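Local structure of putative amidohydrolase/peptidase (Burkholderia cenocepacia, 4WJB) at residues D72-V77 with A149-G154; G158-E163 with A373-R378; V231-V236 with V253-M258; R23-L28 with E399-E404. The protein probably hydrolyses carbon-nitrogen bonds other than peptide bonds, as a zinc-dependent amidohydrolase of the peptidase M20 family, perhaps acting on N-carbamoyl amino acids. All blocks are in the same frame, centred on the assembly; numbering follows the deposited sequence.

Contact 1: D72-V77 with A149-G154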
loop_
_atom_site.group_PDB
_atom_site.type_symbol
_atom_site.label_atom_id
_atom_site.label_comp_id
_atom_site.label_asym_id
_atom_site.label_seq_id
_atom_site.Cartn_x
_atom_site.Cartn_y
_atom_site.Cartn_z
ATOM N N ASP A 72 -37.782 16.682 -21.787
ATOM C CA ASP A 72 -37.201 16.042 -22.967
ATOM C C ASP A 72 -37.063 14.527 -22.768
ATOM O O ASP A 72 -37.442 13.994 -21.723
ATOM C CB ASP A 72 -35.849 16.686 -23.352
ATOM C CG ASP A 72 -34.723 16.417 -22.345
ATOM O OD1 ASP A 72 -34.790 15.449 -21.555
ATOM O OD2 ASP A 72 -33.734 17.189 -22.374
ATOM N N ARG A 73 -36.512 13.845 -23.767
ATOM C CA ARG A 73 -36.515 12.389 -23.789
ATOM C C ARG A 73 -35.585 11.780 -22.734
ATOM O O ARG A 73 -35.686 10.592 -22.427
ATOM C CB ARG A 73 -36.144 11.891 -25.190
ATOM C CG ARG A 73 -37.131 12.338 -26.268
ATOM C CD ARG A 73 -36.701 11.890 -27.653
ATOM N NE ARG A 73 -36.910 10.462 -27.867
ATOM C CZ ARG A 73 -36.523 9.809 -28.958
ATOM N NH1 ARG A 73 -35.894 10.453 -29.933
ATOM N NH2 ARG A 73 -36.761 8.509 -29.072
ATOM N N MET A 74 -34.698 12.595 -22.169
ATOM C CA MET A 74 -33.841 12.140 -21.080
ATOM C C MET A 74 -34.418 12.544 -19.728
ATOM O O MET A 74 -33.777 12.365 -18.689
ATOM C CB MET A 74 -32.419 12.689 -21.240
ATOM C CG MET A 74 -31.557 11.849 -22.177
ATOM S SD MET A 74 -31.321 10.152 -21.579
ATOM C CE MET A 74 -30.167 10.426 -20.230
ATOM N N GLY A 75 -35.632 13.086 -19.748
ATOM C CA GLY A 75 -36.318 13.479 -18.530
ATOM C C GLY A 75 -35.833 14.789 -17.934
ATOM O O GLY A 75 -36.185 15.129 -16.805
ATOM N N ASN A 76 -35.016 15.524 -18.681
ATOM C CA ASN A 76 -34.617 16.855 -18.253
ATOM C C ASN A 76 -35.844 17.754 -18.187
ATOM O O ASN A 76 -36.671 17.751 -19.098
ATOM C CB ASN A 76 -33.578 17.452 -19.199
ATOM C CG ASN A 76 -32.310 16.630 -19.266
ATOM O OD1 ASN A 76 -31.830 16.114 -18.252
ATOM N ND2 ASN A 76 -31.760 16.499 -20.469
ATOM N N VAL A 77 -35.967 18.506 -17.101
ATOM C CA VAL A 77 -37.136 19.348 -16.897
ATOM C C VAL A 77 -36.753 20.801 -17.103
ATOM O O VAL A 77 -35.814 21.288 -16.474
ATOM C CB VAL A 77 -37.729 19.153 -15.486
ATOM C CG1 VAL A 77 -38.997 19.976 -15.316
ATOM C CG2 VAL A 77 -38.012 17.675 -15.237
ATOM N N ALA A 149 -21.926 9.521 -14.250
ATOM C CA ALA A 149 -22.400 10.809 -13.753
ATOM C C ALA A 149 -22.652 11.784 -14.897
ATOM O O ALA A 149 -22.064 11.643 -15.971
ATOM C CB ALA A 149 -21.386 11.397 -12.773
ATOM N N MET A 150 -23.526 12.762 -14.665
ATOM C CA MET A 150 -23.762 13.840 -15.624
ATOM C C MET A 150 -24.177 13.314 -16.996
ATOM O O MET A 150 -23.867 13.924 -18.014
ATOM C CB MET A 150 -22.508 14.716 -15.770
ATOM C CG MET A 150 -22.164 15.554 -14.537
ATOM S SD MET A 150 -20.384 15.752 -14.252
ATOM C CE MET A 150 -19.810 16.320 -15.850
ATOM N N VAL A 151 -24.875 12.183 -17.020
ATOM C CA VAL A 151 -25.166 11.519 -18.287
ATOM C C VAL A 151 -26.173 12.303 -19.122
ATOM O O VAL A 151 -26.083 12.304 -20.349
ATOM C CB VAL A 151 -25.681 10.070 -18.069
ATOM C CG1 VAL A 151 -26.975 10.053 -17.258
ATOM C CG2 VAL A 151 -25.883 9.366 -19.407
ATOM N N SER A 152 -27.105 12.998 -18.468
ATOM C CA SER A 152 -28.202 13.640 -19.197
ATOM C C SER A 152 -27.800 14.998 -19.768
ATOM O O SER A 152 -28.132 15.325 -20.906
ATOM C CB SER A 152 -29.429 13.795 -18.299
ATOM O OG SER A 152 -30.550 14.187 -19.069
ATOM N N ALA A 153 -27.082 15.790 -18.978
ATOM C CA ALA A 153 -26.478 16.995 -19.513
ATOM C C ALA A 153 -25.484 16.579 -20.595
ATOM O O ALA A 153 -25.245 17.316 -21.552
ATOM C CB ALA A 153 -25.798 17.806 -18.418
ATOM N N GLY A 154 -24.928 15.380 -20.442
ATOM C CA GLY A 154 -24.036 14.814 -21.437
ATOM C C GLY A 154 -24.718 14.605 -22.778
ATOM O O GLY A 154 -24.201 15.029 -23.814
#
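Met74 folds over Ser152 while Asn76 takes up the serine hydroxyl. The methionine begins its contact at the root: Met74 CB is 3.2 Å from Ser152 OG. Farther out, Met74 CG has drawn back from that oxygen, and successive bends at chi2 (-62°) and chi3 (-74°) curl the chain so that its methyl returns to the helix. There Met74 CE lies 3.9 Å from Ser152 CA, with Val151 CG1 a looser neighbour at 4.4 Å.

The polar half centres on Ser152 OG, which is anti to its backbone N and donates to Asn76 OD1 at 2.5 Å; the bond is very short, so its exact length is doubtful. Asn76 OD1 also accepts from the backbone N of Thr139. The rotation of the amide is fixed by a bond of 2.8 Å from Asn76 ND2 to the syn lone pair of Asp72 OD2. The other carboxylate oxygen, Asp72 OD1, receives Met74 N and Asn76 N, each at 2.9 Å, from opposite faces of the carboxylate plane. An Asx turn is thus superposed on a type I turn from Asp72 to Gly75, in the beta-hairpin connection between strands 68-71 and 77-81, which meets the start of helix 151-157.

Contact 2: G158-E163 with A373-R378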
loop_
_atom_site.group_PDB
_atom_site.type_symbol
_atom_site.label_atom_id
_atom_site.label_comp_id
_atom_site.label_asym_id
_atom_site.label_seq_id
_atom_site.Cartn_x
_atom_site.Cartn_y
_atom_site.Cartn_z
ATOM N N GLY A 158 -23.856 16.557 -26.307
ATOM C CA GLY A 158 -23.150 15.805 -27.328
ATOM C C GLY A 158 -22.072 14.875 -26.793
ATOM O O GLY A 158 -21.342 14.262 -27.565
ATOM N N VAL A 159 -21.964 14.773 -25.473
ATOM C CA VAL A 159 -20.996 13.857 -24.868
ATOM C C VAL A 159 -21.427 12.412 -25.102
ATOM O O VAL A 159 -20.606 11.549 -25.407
ATOM C CB VAL A 159 -20.836 14.104 -23.355
ATOM C CG1 VAL A 159 -19.758 13.176 -22.763
ATOM C CG2 VAL A 159 -20.495 15.561 -23.092
ATOM N N TYR A 160 -22.725 12.157 -24.969
ATOM C CA TYR A 160 -23.264 10.814 -25.128
ATOM C C TYR A 160 -24.439 10.813 -26.092
ATOM O O TYR A 160 -25.136 11.821 -26.230
ATOM C CB TYR A 160 -23.717 10.241 -23.780
ATOM C CG TYR A 160 -22.652 10.209 -22.706
ATOM C CD1 TYR A 160 -21.541 9.379 -22.827
ATOM C CD2 TYR A 160 -22.774 10.976 -21.556
ATOM C CE1 TYR A 160 -20.569 9.334 -21.841
ATOM C CE2 TYR A 160 -21.806 10.938 -20.560
ATOM C CZ TYR A 160 -20.704 10.116 -20.711
ATOM O OH TYR A 160 -19.739 10.069 -19.729
ATOM N N THR A 161 -24.669 9.682 -26.749
ATOM C CA THR A 161 -25.858 9.536 -27.581
ATOM C C THR A 161 -27.085 9.356 -26.700
ATOM O O THR A 161 -26.970 8.957 -25.539
ATOM C CB THR A 161 -25.761 8.335 -28.540
ATOM O OG1 THR A 161 -25.789 7.119 -27.785
ATOM C CG2 THR A 161 -24.483 8.400 -29.366
ATOM N N LEU A 162 -28.258 9.644 -27.255
ATOM C CA LEU A 162 -29.510 9.410 -26.549
ATOM C C LEU A 162 -29.692 7.919 -26.263
ATOM O O LEU A 162 -30.166 7.546 -25.192
ATOM C CB LEU A 162 -30.697 9.952 -27.355
ATOM C CG LEU A 162 -32.094 9.731 -26.765
ATOM C CD1 LEU A 162 -32.229 10.409 -25.411
ATOM C CD2 LEU A 162 -33.182 10.219 -27.726
ATOM N N GLU A 163 -29.313 7.073 -27.219
ATOM C CA GLU A 163 -29.405 5.623 -27.043
ATOM C C GLU A 163 -28.568 5.176 -25.847
ATOM O O GLU A 163 -28.994 4.337 -25.052
ATOM C CB GLU A 163 -28.948 4.887 -28.308
ATOM C CG GLU A 163 -29.098 3.370 -28.240
ATOM C CD GLU A 163 -28.764 2.677 -29.555
ATOM O OE1 GLU A 163 -27.638 2.872 -30.064
ATOM O OE2 GLU A 163 -29.631 1.937 -30.080
ATOM N N ALA A 373 -22.791 21.730 -15.781
ATOM C CA ALA A 373 -22.363 22.906 -16.530
ATOM C C ALA A 373 -21.082 22.669 -17.319
ATOM O O ALA A 373 -20.856 23.320 -18.339
ATOM C CB ALA A 373 -22.184 24.101 -15.593
ATOM N N CYS A 374 -20.246 21.748 -16.845
ATOM C CA CYS A 374 -18.992 21.432 -17.523
ATOM C C CYS A 374 -19.248 20.875 -18.926
ATOM O O CYS A 374 -18.477 21.130 -19.853
ATOM C CB CYS A 374 -18.166 20.438 -16.698
ATOM S SG CYS A 374 -17.600 21.114 -15.114
ATOM N N TYR A 375 -20.331 20.119 -19.069
ATOM C CA TYR A 375 -20.721 19.569 -20.360
ATOM C C TYR A 375 -21.508 20.605 -21.173
ATOM O O TYR A 375 -21.319 20.734 -22.381
ATOM C CB TYR A 375 -21.552 18.289 -20.180
ATOM C CG TYR A 375 -20.752 17.052 -19.784
ATOM C CD1 TYR A 375 -19.365 17.034 -19.867
ATOM C CD2 TYR A 375 -21.395 15.902 -19.333
ATOM C CE1 TYR A 375 -18.637 15.900 -19.509
ATOM C CE2 TYR A 375 -20.681 14.767 -18.974
ATOM C CZ TYR A 375 -19.303 14.772 -19.066
ATOM O OH TYR A 375 -18.592 13.649 -18.710
ATOM N N VAL A 376 -22.376 21.350 -20.499
ATOM C CA VAL A 376 -23.206 22.350 -21.172
ATOM C C VAL A 376 -22.317 23.420 -21.802
ATOM O O VAL A 376 -22.670 24.019 -22.814
ATOM C CB VAL A 376 -24.223 22.976 -20.196
ATOM C CG1 VAL A 376 -25.094 24.045 -20.889
ATOM C CG2 VAL A 376 -25.100 21.881 -19.610
ATOM N N ALA A 377 -21.141 23.622 -21.219
ATOM C CA ALA A 377 -20.170 24.567 -21.761
ATOM C C ALA A 377 -19.787 24.241 -23.211
ATOM O O ALA A 377 -19.346 25.121 -23.948
ATOM C CB ALA A 377 -18.926 24.611 -20.875
ATOM N N ARG A 378 -19.973 22.987 -23.620
ATOM C CA ARG A 378 -19.688 22.575 -24.998
ATOM C C ARG A 378 -20.691 23.106 -26.020
ATOM O O ARG A 378 -20.370 23.218 -27.204
ATOM C CB ARG A 378 -19.657 21.049 -25.110
ATOM C CG ARG A 378 -18.572 20.372 -24.301
ATOM C CD ARG A 378 -18.487 18.899 -24.653
ATOM N NE ARG A 378 -17.616 18.183 -23.727
ATOM C CZ ARG A 378 -17.164 16.951 -23.926
ATOM N NH1 ARG A 378 -17.487 16.291 -25.031
ATOM N NH2 ARG A 378 -16.381 16.386 -23.021
HETATM O O HOH W 1 -19.809 11.570 -17.528
#
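Val159 fills the angle between Tyr375 and Arg378, and one methyl does most of the work. Val159 CG2 stands over one face of the phenol, 3.7 Å from the centroid of the Tyr375 ring and 15° off the ring normal, a CH-pi contact slightly offset toward the rim. The same methyl lies over one face of the Arg378 guanidinium, with Val159 CG2 3.7 Å from Arg378 NH1. The Arg378 chain, extended from CG to NE, crosses the valine at about a right angle and turns the face of its guanidinium to CG2.

A chi1 of -177° sets Val159 CG1 anti to the backbone N and CG2 anti to the carbonyl carbon. CG1 thereby sits 3.7 Å above the plane of the Tyr160 ring, over its centre. Val159 thus lays a branch on each ring, while the rings still meet at their outer carbons (Tyr160 CE2 to Tyr375 CE2, 4.3 Å).

Beyond it the phenol hydroxyls converge without bonding directly: Tyr160 OH and Tyr375 OH are 3.9 Å apart. A water joins them, lying in the plane of each ring at its edge, 2.7 Å from Tyr160 OH and 2.7 Å from Tyr375 OH.

The valine follows directly on Gly158, whose positive phi closes helix 151-157 in a Schellman motif, and Thr161 then N-caps helix 162-167: a short helix-to-helix connection laid against helix 372-376.

Contact 3: V231-V236 with V253-M258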
loop_
_atom_site.group_PDB
_atom_site.type_symbol
_atom_site.label_atom_id
_atom_site.label_comp_id
_atom_site.label_asym_id
_atom_site.label_seq_id
_atom_site.Cartn_x
_atom_site.Cartn_y
_atom_site.Cartn_z
ATOM N N VAL A 231 1.644 3.332 -12.298
ATOM C CA VAL A 231 3.083 3.131 -12.288
ATOM C C VAL A 231 3.446 1.839 -11.569
ATOM O O VAL A 231 3.020 1.610 -10.437
ATOM C CB VAL A 231 3.824 4.297 -11.608
ATOM C CG1 VAL A 231 5.321 4.008 -11.554
ATOM C CG2 VAL A 231 3.554 5.605 -12.338
ATOM N N THR A 232 4.224 0.996 -12.237
ATOM C CA THR A 232 4.725 -0.224 -11.616
ATOM C C THR A 232 6.243 -0.202 -11.527
ATOM O O THR A 232 6.934 -0.078 -12.539
ATOM C CB THR A 232 4.280 -1.480 -12.385
ATOM O OG1 THR A 232 2.862 -1.629 -12.266
ATOM C CG2 THR A 232 4.955 -2.719 -11.814
ATOM N N LEU A 233 6.757 -0.307 -10.306
ATOM C CA LEU A 233 8.192 -0.415 -10.085
ATOM C C LEU A 233 8.564 -1.857 -9.777
ATOM O O LEU A 233 7.925 -2.507 -8.950
ATOM C CB LEU A 233 8.639 0.498 -8.946
ATOM C CG LEU A 233 8.571 1.996 -9.228
ATOM C CD1 LEU A 233 8.947 2.779 -7.987
ATOM C CD2 LEU A 233 9.486 2.344 -10.387
ATOM N N THR A 234 9.597 -2.354 -10.449
ATOM C CA THR A 234 10.008 -3.740 -10.282
ATOM C C THR A 234 11.408 -3.826 -9.698
ATOM O O THR A 234 12.367 -3.318 -10.280
ATOM C CB THR A 234 9.966 -4.504 -11.611
ATOM O OG1 THR A 234 8.629 -4.498 -12.122
ATOM C CG2 THR A 234 10.428 -5.947 -11.412
ATOM N N GLY A 235 11.512 -4.462 -8.539
ATOM C CA GLY A 235 12.792 -4.652 -7.886
ATOM C C GLY A 235 13.093 -6.116 -7.671
ATOM O O GLY A 235 12.766 -6.953 -8.511
ATOM N N VAL A 236 13.717 -6.427 -6.541
ATOM C CA VAL A 236 14.099 -7.798 -6.237
ATOM C C VAL A 236 13.647 -8.202 -4.839
ATOM O O VAL A 236 14.059 -7.593 -3.850
ATOM C CB VAL A 236 15.624 -7.991 -6.346
ATOM C CG1 VAL A 236 16.011 -9.418 -5.990
ATOM C CG2 VAL A 236 16.108 -7.637 -7.742
ATOM N N VAL A 253 10.928 1.823 -1.749
ATOM C CA VAL A 253 11.706 3.042 -1.559
ATOM C C VAL A 253 11.646 3.885 -2.832
ATOM O O VAL A 253 11.541 5.110 -2.775
ATOM C CB VAL A 253 13.174 2.749 -1.191
ATOM C CG1 VAL A 253 13.980 4.041 -1.181
ATOM C CG2 VAL A 253 13.257 2.057 0.169
ATOM N N GLY A 254 11.690 3.218 -3.981
ATOM C CA GLY A 254 11.537 3.890 -5.256
ATOM C C GLY A 254 10.206 4.615 -5.337
ATOM O O GLY A 254 10.144 5.768 -5.762
ATOM N N ALA A 255 9.145 3.933 -4.915
ATOM C CA ALA A 255 7.812 4.510 -4.901
ATOM C C ALA A 255 7.759 5.712 -3.963
ATOM O O ALA A 255 7.178 6.738 -4.303
ATOM C CB ALA A 255 6.786 3.468 -4.493
ATOM N N ALA A 256 8.381 5.579 -2.793
ATOM C CA ALA A 256 8.433 6.667 -1.819
ATOM C C ALA A 256 9.034 7.923 -2.433
ATOM O O ALA A 256 8.511 9.024 -2.254
ATOM C CB ALA A 256 9.229 6.245 -0.594
ATOM N N ARG A 257 10.134 7.751 -3.162
ATOM C CA ARG A 257 10.765 8.860 -3.864
ATOM C C ARG A 257 9.791 9.531 -4.833
ATOM O O ARG A 257 9.752 10.755 -4.928
ATOM C CB ARG A 257 12.005 8.381 -4.623
ATOM C CG ARG A 257 13.122 7.862 -3.739
ATOM C CD ARG A 257 14.267 7.309 -4.584
ATOM N NE ARG A 257 15.299 6.673 -3.768
ATOM C CZ ARG A 257 16.454 7.245 -3.441
ATOM N NH1 ARG A 257 16.733 8.474 -3.863
ATOM N NH2 ARG A 257 17.335 6.589 -2.696
ATOM N N MET A 258 9.008 8.727 -5.548
ATOM C CA MET A 258 8.068 9.258 -6.532
ATOM C C MET A 258 6.876 9.945 -5.867
ATOM O O MET A 258 6.383 10.962 -6.357
ATOM C CB MET A 258 7.572 8.147 -7.463
ATOM C CG MET A 258 8.641 7.562 -8.366
ATOM S SD MET A 258 9.509 8.813 -9.328
ATOM C CE MET A 258 8.158 9.551 -10.242
#
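Gly254 and Ala255 receive the tip of Leu233, which comes off strand 217-234 onto the backbone of helix 251-268. At Gly254 the approach is to main chain, since there is no side chain to intervene: Leu233 CD1 is 3.5 Å from Gly254 C. The next peptide nitrogen is nearer still, with Leu233 CD1 3.3 Å from Ala255 N. At Ala255 the methyl group also takes part, though more loosely, Leu233 CD1 lying 4.2 Å from Ala255 CB. All three distances involve one leucine branch. Its chi2 of 176° stretches CD1 outward, anti to CA, and so delivers it to the helix backbone.

Ala256 and Arg257 turn to other partners. Ala256 packs on Ile259 of the second subunit, and Arg257 NH2 forms a salt bridge with Glu263 of that subunit. Met258 comes back to the strand side, where it packs on Phe296 and on Leu315 and Leu319 of helix 305-326.

No hydrogen bond joins the two segments. Their direct contact is van der Waals packing of a leucine methyl on peptide atoms and the Ala255 methyl, with the small Gly254 and Ala255 permitting the close approach (CA of Leu233 to CA of Ala255, 7.2 Å), while charged pairing occurs at the subunit interface.

Contact 4: R23-L28 with E399-E404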
loop_
_atom_site.group_PDB
_atom_site.type_symbol
_atom_site.label_atom_id
_atom_site.label_comp_id
_atom_site.label_asym_id
_atom_site.label_seq_id
_atom_site.Cartn_x
_atom_site.Cartn_y
_atom_site.Cartn_z
ATOM N N ARG A 23 -37.595 33.250 1.554
ATOM C CA ARG A 23 -38.383 32.433 0.630
ATOM C C ARG A 23 -37.526 31.316 0.044
ATOM O O ARG A 23 -37.929 30.147 0.015
ATOM C CB ARG A 23 -38.968 33.308 -0.486
ATOM C CG ARG A 23 -39.860 32.585 -1.480
ATOM C CD ARG A 23 -40.563 33.584 -2.397
ATOM N NE ARG A 23 -39.619 34.352 -3.209
ATOM C CZ ARG A 23 -39.918 35.485 -3.840
ATOM N NH1 ARG A 23 -41.143 36.003 -3.754
ATOM N NH2 ARG A 23 -38.987 36.108 -4.552
ATOM N N LEU A 24 -36.336 31.680 -0.424
ATOM C CA LEU A 24 -35.403 30.700 -0.958
ATOM C C LEU A 24 -35.049 29.655 0.097
ATOM O O LEU A 24 -34.982 28.463 -0.200
ATOM C CB LEU A 24 -34.136 31.388 -1.460
ATOM C CG LEU A 24 -32.952 30.468 -1.765
ATOM C CD1 LEU A 24 -33.211 29.648 -3.022
ATOM C CD2 LEU A 24 -31.688 31.281 -1.905
ATOM N N TRP A 25 -34.834 30.104 1.331
ATOM C CA TRP A 25 -34.461 29.192 2.411
ATOM C C TRP A 25 -35.604 28.239 2.728
ATOM O O TRP A 25 -35.389 27.053 2.953
ATOM C CB TRP A 25 -34.067 29.962 3.669
ATOM C CG TRP A 25 -33.463 29.090 4.722
ATOM C CD1 TRP A 25 -34.076 28.598 5.838
ATOM C CD2 TRP A 25 -32.121 28.593 4.747
ATOM N NE1 TRP A 25 -33.191 27.829 6.565
ATOM C CE2 TRP A 25 -31.983 27.811 5.914
ATOM C CE3 TRP A 25 -31.018 28.737 3.901
ATOM C CZ2 TRP A 25 -30.795 27.177 6.251
ATOM C CZ3 TRP A 25 -29.833 28.103 4.239
ATOM C CH2 TRP A 25 -29.733 27.332 5.403
ATOM N N ALA A 26 -36.824 28.769 2.736
ATOM C CA ALA A 26 -38.003 27.951 2.977
ATOM C C ALA A 26 -38.140 26.860 1.911
ATOM O O ALA A 26 -38.500 25.723 2.224
ATOM C CB ALA A 26 -39.253 28.824 3.023
ATOM N N SER A 27 -37.837 27.197 0.660
ATOM C CA SER A 27 -37.948 26.227 -0.424
ATOM C C SER A 27 -36.901 25.117 -0.268
ATOM O O SER A 27 -37.162 23.957 -0.586
ATOM C CB SER A 27 -37.813 26.911 -1.793
ATOM O OG SER A 27 -36.468 27.251 -2.088
ATOM N N LEU A 28 -35.726 25.472 0.237
ATOM C CA LEU A 28 -34.666 24.489 0.483
ATOM C C LEU A 28 -35.022 23.558 1.646
ATOM O O LEU A 28 -34.807 22.344 1.570
ATOM C CB LEU A 28 -33.336 25.198 0.756
ATOM C CG LEU A 28 -32.704 25.863 -0.471
ATOM C CD1 LEU A 28 -31.644 26.882 -0.061
ATOM C CD2 LEU A 28 -32.109 24.812 -1.395
ATOM N N GLU A 399 -23.377 18.171 5.280
ATOM C CA GLU A 399 -23.100 19.263 4.349
ATOM C C GLU A 399 -24.019 20.457 4.603
ATOM O O GLU A 399 -25.233 20.292 4.725
ATOM C CB GLU A 399 -23.259 18.763 2.917
ATOM C CG GLU A 399 -23.474 19.832 1.878
ATOM C CD GLU A 399 -24.005 19.251 0.582
ATOM O OE1 GLU A 399 -23.297 18.425 -0.041
ATOM O OE2 GLU A 399 -25.140 19.606 0.201
ATOM N N ALA A 400 -23.446 21.655 4.686
ATOM C CA ALA A 400 -24.230 22.817 5.090
ATOM C C ALA A 400 -23.741 24.140 4.506
ATOM O O ALA A 400 -22.541 24.353 4.315
ATOM C CB ALA A 400 -24.258 22.909 6.613
ATOM N N ILE A 401 -24.697 25.022 4.226
ATOM C CA ILE A 401 -24.420 26.427 3.960
ATOM C C ILE A 401 -25.256 27.283 4.910
ATOM O O ILE A 401 -26.223 26.804 5.504
ATOM C CB ILE A 401 -24.730 26.815 2.501
ATOM C CG1 ILE A 401 -26.238 26.713 2.225
ATOM C CG2 ILE A 401 -23.910 25.958 1.532
ATOM C CD1 ILE A 401 -26.621 27.007 0.801
ATOM N N THR A 402 -24.874 28.544 5.063
ATOM C CA THR A 402 -25.644 29.485 5.867
ATOM C C THR A 402 -26.715 30.160 5.006
ATOM O O THR A 402 -26.577 30.230 3.786
ATOM C CB THR A 402 -24.740 30.560 6.483
ATOM O OG1 THR A 402 -24.266 31.423 5.442
ATOM C CG2 THR A 402 -23.544 29.920 7.206
ATOM N N PRO A 403 -27.791 30.657 5.637
ATOM C CA PRO A 403 -28.771 31.472 4.910
ATOM C C PRO A 403 -28.127 32.638 4.153
ATOM O O PRO A 403 -28.512 32.931 3.023
ATOM C CB PRO A 403 -29.688 31.980 6.023
ATOM C CG PRO A 403 -29.627 30.911 7.061
ATOM C CD PRO A 403 -28.222 30.377 7.020
ATOM N N GLU A 404 -27.149 33.285 4.776
ATOM C CA GLU A 404 -26.443 34.406 4.161
ATOM C C GLU A 404 -25.780 34.000 2.846
ATOM O O GLU A 404 -25.944 34.674 1.827
ATOM C CB GLU A 404 -25.399 34.972 5.131
ATOM C CG GLU A 404 -25.993 35.757 6.298
ATOM C CD GLU A 404 -26.864 34.902 7.210
ATOM O OE1 GLU A 404 -26.582 33.692 7.347
ATOM O OE2 GLU A 404 -27.840 35.438 7.777
#
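Leu24 O, the carbonyl just before the Trp25 that meets Ile401 and Pro403, is gripped twice within its own helix. Ser27 OG donates to Leu24 O at 2.7 Å, tilted 26° from the carbonyl plane, alongside the helical bond from Leu28 N to Leu24 O (3.1 Å). The contact itself falls to the indole.

With CG anti to the backbone N (chi1 -170°), Trp25 projects its six-membered ring onto the start of helix 403-421. Pro403 lies over one face: Pro403 CG is 3.8 Å from the centroid of that ring and only 4° off its normal, a CH-pi contact. The peptide leading into the proline also lies close, Trp25 CZ3 being 3.6 Å from Pro403 N. At the ring edge, in plane, Ile401 O stands 3.6 Å from Trp25 CH2, while Ile401 CG1 is a looser apolar neighbour of Trp25 CZ3 at 4.3 Å.

Thr402 is the N-cap, its OG1 bonded to Trp405 N. Earlier in the same segment Glu399 OE2 accepts from the backbone N of Tyr106 and of Asp107, the latter a zinc ligand. Trp25 thus lies on a proline in the first turn of an N-capped helix, joining the N-terminal and C-terminal helices of the zinc-binding domain.

Overall arrangement
Contacts 1 and 2 are neighbours, with centres 9 Å apart, and share elements: helix 151-157 enters contact 1 and ends where contact 2 begins, linked by a probable hydrogen bond from Val159 N to Gly154 O. Contact 1 is buried and mixes a serine-amide bond with methionine packing; contact 2 is at the surface and relies on aromatic faces and a water. Contact 4, partly buried, joins the two ends of the chain and encloses the other three in sequence; its cross-segment chemistry is likewise CH-pi. Contact 3 is buried but remote, its centre 49 Å from that of contact 4, in the dimerisation region, and has no hydrogen bond between its segments, only a leucine methyl on helix backbone and an alanine.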